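Local coordinates for protein V-type ATP synthase alpha chain (Nanoarchaeum equitans Kin4-M, PDB 5BN3) that belongs to the ATP synthase alpha/beta family as the A subunit of a V-type complex and carries a nucleotide-binding domain of the P-loop class, at residues V206-S218 with I417-V430. Sequence-based numbering, arbitrary orientation.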
loop_
_atom_site.group_PDB
_atom_site.type_symbol
_atom_site.label_atom_id
_atom_site.label_comp_id
_atom_site.label_asym_id
_atom_site.label_seq_id
_atom_site.Cartn_x
_atom_site.Cartn_y
_atom_site.Cartn_z
ATOM N N VAL A 206 9.926 -7.374 -35.117
ATOM C CA VAL A 206 10.419 -7.422 -33.742
ATOM C C VAL A 206 10.178 -8.796 -33.111
ATOM O O VAL A 206 10.987 -9.278 -32.317
ATOM C CB VAL A 206 9.819 -6.280 -32.874
ATOM C CG1 VAL A 206 8.297 -6.389 -32.793
ATOM C CG2 VAL A 206 10.439 -6.269 -31.486
ATOM N N LEU A 207 9.084 -9.443 -33.501
ATOM C CA LEU A 207 8.754 -10.760 -32.960
ATOM C C LEU A 207 9.487 -11.892 -33.677
ATOM O O LEU A 207 9.611 -12.990 -33.139
ATOM C CB LEU A 207 7.245 -11.005 -33.013
ATOM C CG LEU A 207 6.351 -10.035 -32.244
ATOM C CD1 LEU A 207 4.936 -10.580 -32.146
ATOM C CD2 LEU A 207 6.917 -9.770 -30.864
ATOM N N ASP A 208 9.970 -11.631 -34.888
ATOM C CA ASP A 208 10.630 -12.677 -35.670
ATOM C C ASP A 208 12.142 -12.732 -35.459
ATOM O O ASP A 208 12.745 -13.803 -35.533
ATOM C CB ASP A 208 10.302 -12.528 -37.162
ATOM C CG ASP A 208 8.846 -12.817 -37.472
ATOM O OD1 ASP A 208 8.165 -13.424 -36.619
ATOM O OD2 ASP A 208 8.385 -12.444 -38.573
ATOM N N ILE A 209 12.751 -11.583 -35.189
ATOM C CA ILE A 209 14.200 -11.517 -35.041
ATOM C C ILE A 209 14.630 -11.241 -33.604
ATOM O O ILE A 209 15.464 -11.957 -33.047
ATOM C CB ILE A 209 14.808 -10.432 -35.950
ATOM C CG1 ILE A 209 14.404 -10.673 -37.403
ATOM C CG2 ILE A 209 16.316 -10.424 -35.826
ATOM C CD1 ILE A 209 14.901 -11.990 -37.970
ATOM N N MET A 210 14.053 -10.204 -33.006
ATOM C CA MET A 210 14.463 -9.771 -31.676
ATOM C C MET A 210 14.064 -10.752 -30.573
ATOM O O MET A 210 14.911 -11.186 -29.797
ATOM C CB MET A 210 13.916 -8.371 -31.386
ATOM C CG MET A 210 14.345 -7.313 -32.393
ATOM S SD MET A 210 16.083 -6.850 -32.222
ATOM C CE MET A 210 16.802 -7.742 -33.591
ATOM N N PHE A 211 12.782 -11.109 -30.510
ATOM C CA PHE A 211 12.305 -12.002 -29.449
ATOM C C PHE A 211 11.477 -13.186 -29.956
ATOM O O PHE A 211 10.354 -13.395 -29.494
ATOM C CB PHE A 211 11.489 -11.201 -28.425
ATOM C CG PHE A 211 12.182 -9.952 -27.940
ATOM C CD1 PHE A 211 13.167 -10.025 -26.968
ATOM C CD2 PHE A 211 11.846 -8.708 -28.457
ATOM C CE1 PHE A 211 13.808 -8.880 -26.519
ATOM C CE2 PHE A 211 12.483 -7.560 -28.013
ATOM C CZ PHE A 211 13.465 -7.649 -27.043
ATOM N N PRO A 212 12.040 -13.990 -30.874
ATOM C CA PRO A 212 11.220 -15.054 -31.461
ATOM C C PRO A 212 11.008 -16.229 -30.517
ATOM O O PRO A 212 11.842 -16.477 -29.645
ATOM C CB PRO A 212 12.059 -15.511 -32.658
ATOM C CG PRO A 212 13.465 -15.281 -32.221
ATOM C CD PRO A 212 13.426 -14.023 -31.382
ATOM N N ILE A 213 9.892 -16.931 -30.684
ATOM C CA ILE A 213 9.688 -18.209 -30.018
ATOM C C ILE A 213 9.691 -19.316 -31.064
ATOM O O ILE A 213 9.627 -19.047 -32.266
ATOM C CB ILE A 213 8.354 -18.262 -29.243
ATOM C CG1 ILE A 213 7.167 -18.023 -30.177
ATOM C CG2 ILE A 213 8.348 -17.248 -28.132
ATOM C CD1 ILE A 213 5.816 -18.121 -29.474
ATOM N N ALA A 214 9.751 -20.559 -30.609
ATOM C CA ALA A 214 9.701 -21.692 -31.527
ATOM C C ALA A 214 8.256 -22.115 -31.761
ATOM O O ALA A 214 7.372 -21.775 -30.967
ATOM C CB ALA A 214 10.502 -22.847 -30.973
ATOM N N LYS A 215 8.017 -22.848 -32.847
ATOM C CA LYS A 215 6.708 -23.451 -33.079
ATOM C C LYS A 215 6.398 -24.411 -31.943
ATOM O O LYS A 215 7.191 -25.308 -31.645
ATOM C CB LYS A 215 6.674 -24.218 -34.405
ATOM C CG LYS A 215 6.389 -23.368 -35.631
ATOM C CD LYS A 215 5.835 -24.231 -36.760
ATOM C CE LYS A 215 5.602 -23.422 -38.022
ATOM N NZ LYS A 215 4.744 -22.233 -37.775
ATOM N N GLY A 216 5.245 -24.223 -31.312
ATOM C CA GLY A 216 4.877 -25.027 -30.164
ATOM C C GLY A 216 5.234 -24.326 -28.869
ATOM O O GLY A 216 4.986 -24.848 -27.784
ATOM N N GLY A 217 5.820 -23.138 -28.981
ATOM C CA GLY A 217 6.168 -22.358 -27.807
ATOM C C GLY A 217 5.000 -21.531 -27.298
ATOM O O GLY A 217 3.863 -21.703 -27.738
ATOM N N SER A 218 5.278 -20.636 -26.358
ATOM C CA SER A 218 4.253 -19.749 -25.828
ATOM C C SER A 218 4.851 -18.400 -25.459
ATOM O O SER A 218 6.041 -18.307 -25.156
ATOM C CB SER A 218 3.567 -20.377 -24.613
ATOM O OG SER A 218 4.512 -20.737 -23.622
ATOM N N ILE A 417 6.786 -2.576 -28.343
ATOM C CA ILE A 417 7.570 -3.570 -27.614
ATOM C C ILE A 417 8.747 -2.925 -26.880
ATOM O O ILE A 417 9.591 -2.275 -27.499
ATOM C CB ILE A 417 8.113 -4.656 -28.567
ATOM C CG1 ILE A 417 6.965 -5.481 -29.161
ATOM C CG2 ILE A 417 9.088 -5.567 -27.842
ATOM C CD1 ILE A 417 6.312 -6.433 -28.170
ATOM N N ASN A 418 8.795 -3.102 -25.561
ATOM C CA ASN A 418 9.943 -2.681 -24.761
ATOM C C ASN A 418 11.114 -3.628 -25.011
ATOM O O ASN A 418 11.147 -4.738 -24.479
ATOM C CB ASN A 418 9.563 -2.662 -23.273
ATOM C CG ASN A 418 10.649 -2.072 -22.384
ATOM O OD1 ASN A 418 11.839 -2.331 -22.569
ATOM N ND2 ASN A 418 10.235 -1.278 -21.404
ATOM N N TYR A 419 12.077 -3.179 -25.813
ATOM C CA TYR A 419 13.191 -4.023 -26.242
ATOM C C TYR A 419 14.273 -4.224 -25.181
ATOM O O TYR A 419 15.267 -4.911 -25.424
ATOM C CB TYR A 419 13.811 -3.467 -27.529
ATOM C CG TYR A 419 14.002 -1.967 -27.525
ATOM C CD1 TYR A 419 15.059 -1.385 -26.841
ATOM C CD2 TYR A 419 13.134 -1.138 -28.219
ATOM C CE1 TYR A 419 15.239 -0.021 -26.839
ATOM C CE2 TYR A 419 13.307 0.229 -28.223
ATOM C CZ TYR A 419 14.363 0.779 -27.532
ATOM O OH TYR A 419 14.548 2.141 -27.525
ATOM N N LEU A 420 14.080 -3.631 -24.006
ATOM C CA LEU A 420 15.016 -3.812 -22.900
ATOM C C LEU A 420 14.460 -4.786 -21.867
ATOM O O LEU A 420 15.210 -5.509 -21.210
ATOM C CB LEU A 420 15.327 -2.469 -22.235
ATOM C CG LEU A 420 16.030 -1.426 -23.106
ATOM C CD1 LEU A 420 16.407 -0.201 -22.291
ATOM C CD2 LEU A 420 17.258 -2.026 -23.754
ATOM N N ILE A 421 13.138 -4.800 -21.742
ATOM C CA ILE A 421 12.445 -5.615 -20.750
ATOM C C ILE A 421 11.958 -6.946 -21.339
ATOM O O ILE A 421 11.972 -7.981 -20.666
ATOM C CB ILE A 421 11.267 -4.817 -20.145
ATOM C CG1 ILE A 421 11.799 -3.679 -19.265
ATOM C CG2 ILE A 421 10.344 -5.715 -19.351
ATOM C CD1 ILE A 421 12.692 -4.150 -18.137
ATOM N N SER A 422 11.542 -6.921 -22.602
ATOM C CA SER A 422 11.096 -8.137 -23.281
ATOM C C SER A 422 12.226 -9.159 -23.390
ATOM O O SER A 422 13.405 -8.802 -23.347
ATOM C CB SER A 422 10.554 -7.811 -24.675
ATOM O OG SER A 422 9.432 -6.950 -24.592
ATOM N N TYR A 423 11.855 -10.432 -23.521
ATOM C CA TYR A 423 12.824 -11.513 -23.646
ATOM C C TYR A 423 12.227 -12.726 -24.343
ATOM O O TYR A 423 11.007 -12.884 -24.399
ATOM C CB TYR A 423 13.364 -11.930 -22.267
ATOM C CG TYR A 423 12.329 -12.492 -21.313
ATOM C CD1 TYR A 423 11.871 -13.799 -21.434
ATOM C CD2 TYR A 423 11.834 -11.723 -20.275
ATOM C CE1 TYR A 423 10.935 -14.310 -20.566
ATOM C CE2 TYR A 423 10.904 -12.230 -19.394
ATOM C CZ TYR A 423 10.458 -13.522 -19.549
ATOM O OH TYR A 423 9.529 -14.038 -18.680
ATOM N N THR A 424 13.098 -13.580 -24.869
ATOM C CA THR A 424 12.706 -14.923 -25.277
ATOM C C THR A 424 13.677 -15.918 -24.661
ATOM O O THR A 424 14.878 -15.654 -24.584
ATOM C CB THR A 424 12.651 -15.090 -26.814
ATOM O OG1 THR A 424 12.295 -16.441 -27.139
ATOM C CG2 THR A 424 13.997 -14.755 -27.454
ATOM N N LYS A 425 13.154 -17.045 -24.190
ATOM C CA LYS A 425 13.998 -18.089 -23.625
ATOM C C LYS A 425 14.245 -19.180 -24.659
ATOM O O LYS A 425 14.799 -20.230 -24.342
ATOM C CB LYS A 425 13.347 -18.691 -22.373
ATOM C CG LYS A 425 13.146 -17.714 -21.223
ATOM C CD LYS A 425 12.489 -18.399 -20.029
ATOM C CE LYS A 425 13.341 -19.542 -19.495
ATOM N NZ LYS A 425 14.622 -19.071 -18.895
ATOM N N GLN A 426 13.838 -18.920 -25.897
ATOM C CA GLN A 426 13.872 -19.941 -26.938
ATOM C C GLN A 426 14.765 -19.589 -28.127
ATOM O O GLN A 426 14.691 -20.233 -29.168
ATOM C CB GLN A 426 12.443 -20.267 -27.399
ATOM C CG GLN A 426 11.581 -20.873 -26.291
ATOM C CD GLN A 426 10.145 -21.134 -26.708
ATOM O OE1 GLN A 426 9.768 -20.925 -27.862
ATOM N NE2 GLN A 426 9.332 -21.593 -25.761
ATOM N N TRP A 427 15.617 -18.582 -27.970
ATOM C CA TRP A 427 16.542 -18.218 -29.039
ATOM C C TRP A 427 17.507 -19.353 -29.383
ATOM O O TRP A 427 17.892 -19.512 -30.541
ATOM C CB TRP A 427 17.333 -16.957 -28.683
ATOM C CG TRP A 427 18.397 -16.628 -29.694
ATOM C CD1 TRP A 427 19.750 -16.721 -29.528
ATOM C CD2 TRP A 427 18.190 -16.171 -31.037
ATOM N NE1 TRP A 427 20.396 -16.338 -30.681
ATOM C CE2 TRP A 427 19.460 -15.998 -31.622
ATOM C CE3 TRP A 427 17.053 -15.888 -31.798
ATOM C CZ2 TRP A 427 19.621 -15.555 -32.936
ATOM C CZ3 TRP A 427 17.215 -15.448 -33.097
ATOM C CH2 TRP A 427 18.488 -15.286 -33.655
ATOM N N GLU A 428 17.891 -20.141 -28.383
ATOM C CA GLU A 428 18.841 -21.235 -28.599
ATOM C C GLU A 428 18.291 -22.328 -29.518
ATOM O O GLU A 428 19.056 -23.081 -30.122
ATOM C CB GLU A 428 19.296 -21.841 -27.264
ATOM C CG GLU A 428 18.189 -22.481 -26.436
ATOM C CD GLU A 428 18.711 -23.129 -25.164
ATOM O OE1 GLU A 428 19.350 -24.199 -25.259
ATOM O OE2 GLU A 428 18.486 -22.568 -24.071
ATOM N N PHE A 429 16.968 -22.404 -29.629
ATOM C CA PHE A 429 16.328 -23.437 -30.438
ATOM C C PHE A 429 16.043 -22.984 -31.871
ATOM O O PHE A 429 15.766 -23.809 -32.743
ATOM C CB PHE A 429 15.022 -23.901 -29.783
ATOM C CG PHE A 429 15.187 -24.413 -28.377
ATOM C CD1 PHE A 429 15.804 -25.632 -28.134
ATOM C CD2 PHE A 429 14.700 -23.687 -27.301
ATOM C CE1 PHE A 429 15.947 -26.107 -26.842
ATOM C CE2 PHE A 429 14.841 -24.158 -26.006
ATOM C CZ PHE A 429 15.465 -25.370 -25.777
ATOM N N VAL A 430 16.111 -21.676 -32.110
ATOM C CA VAL A 430 15.752 -21.128 -33.417
ATOM C C VAL A 430 16.927 -20.464 -34.134
ATOM O O VAL A 430 16.850 -20.187 -35.333
ATOM C CB VAL A 430 14.581 -20.120 -33.312
ATOM C CG1 VAL A 430 13.435 -20.722 -32.522
ATOM C CG2 VAL A 430 15.045 -18.826 -32.658
#
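T424 OG1 works in two directions: its hydroxyl gives a short hydrogen bond to P212 O, 2.5 Å away, and accepts one from Q426 N at 3.2 Å. The second bond closes an ST turn, which carries the chain from strand 423-424 toward helix 427-437. The P212 bond is bent, with OG1 lying 33° off the carbonyl plane, and T424 can make it because OG1 stands opposite its own backbone N (chi1 178°). Two residues further on, Q426, extended beyond CG, sends OE1 to A214 N, 2.8 Å off and almost straight at 173°; that backbone N-H meets the amide oxygen nearly end-on. Both segments lie in the region of the P-loop nucleotide-binding domain, where the loop from helix 205-210 to strand 218-222 meets the chain entering helix 427-437. F211 fills the middle. Its ring takes S422 CB over the centre of one face, 3.8 Å from the centroid in a CH-pi contact, while Y419 O lies at the ring edge and I417 CG2 packs against CE2. Beyond it, V206 meets I417 through their CG2 methyls. At the other end P212 CG touches the edge of the W427 ring at CE3 (3.7 Å) and also V430 CG2, and A214 CB rests on V430 CG1. R445 of helix 441-458 makes a cation-pi contact with W427 and hydrogen bonds to I209 O and M210 O.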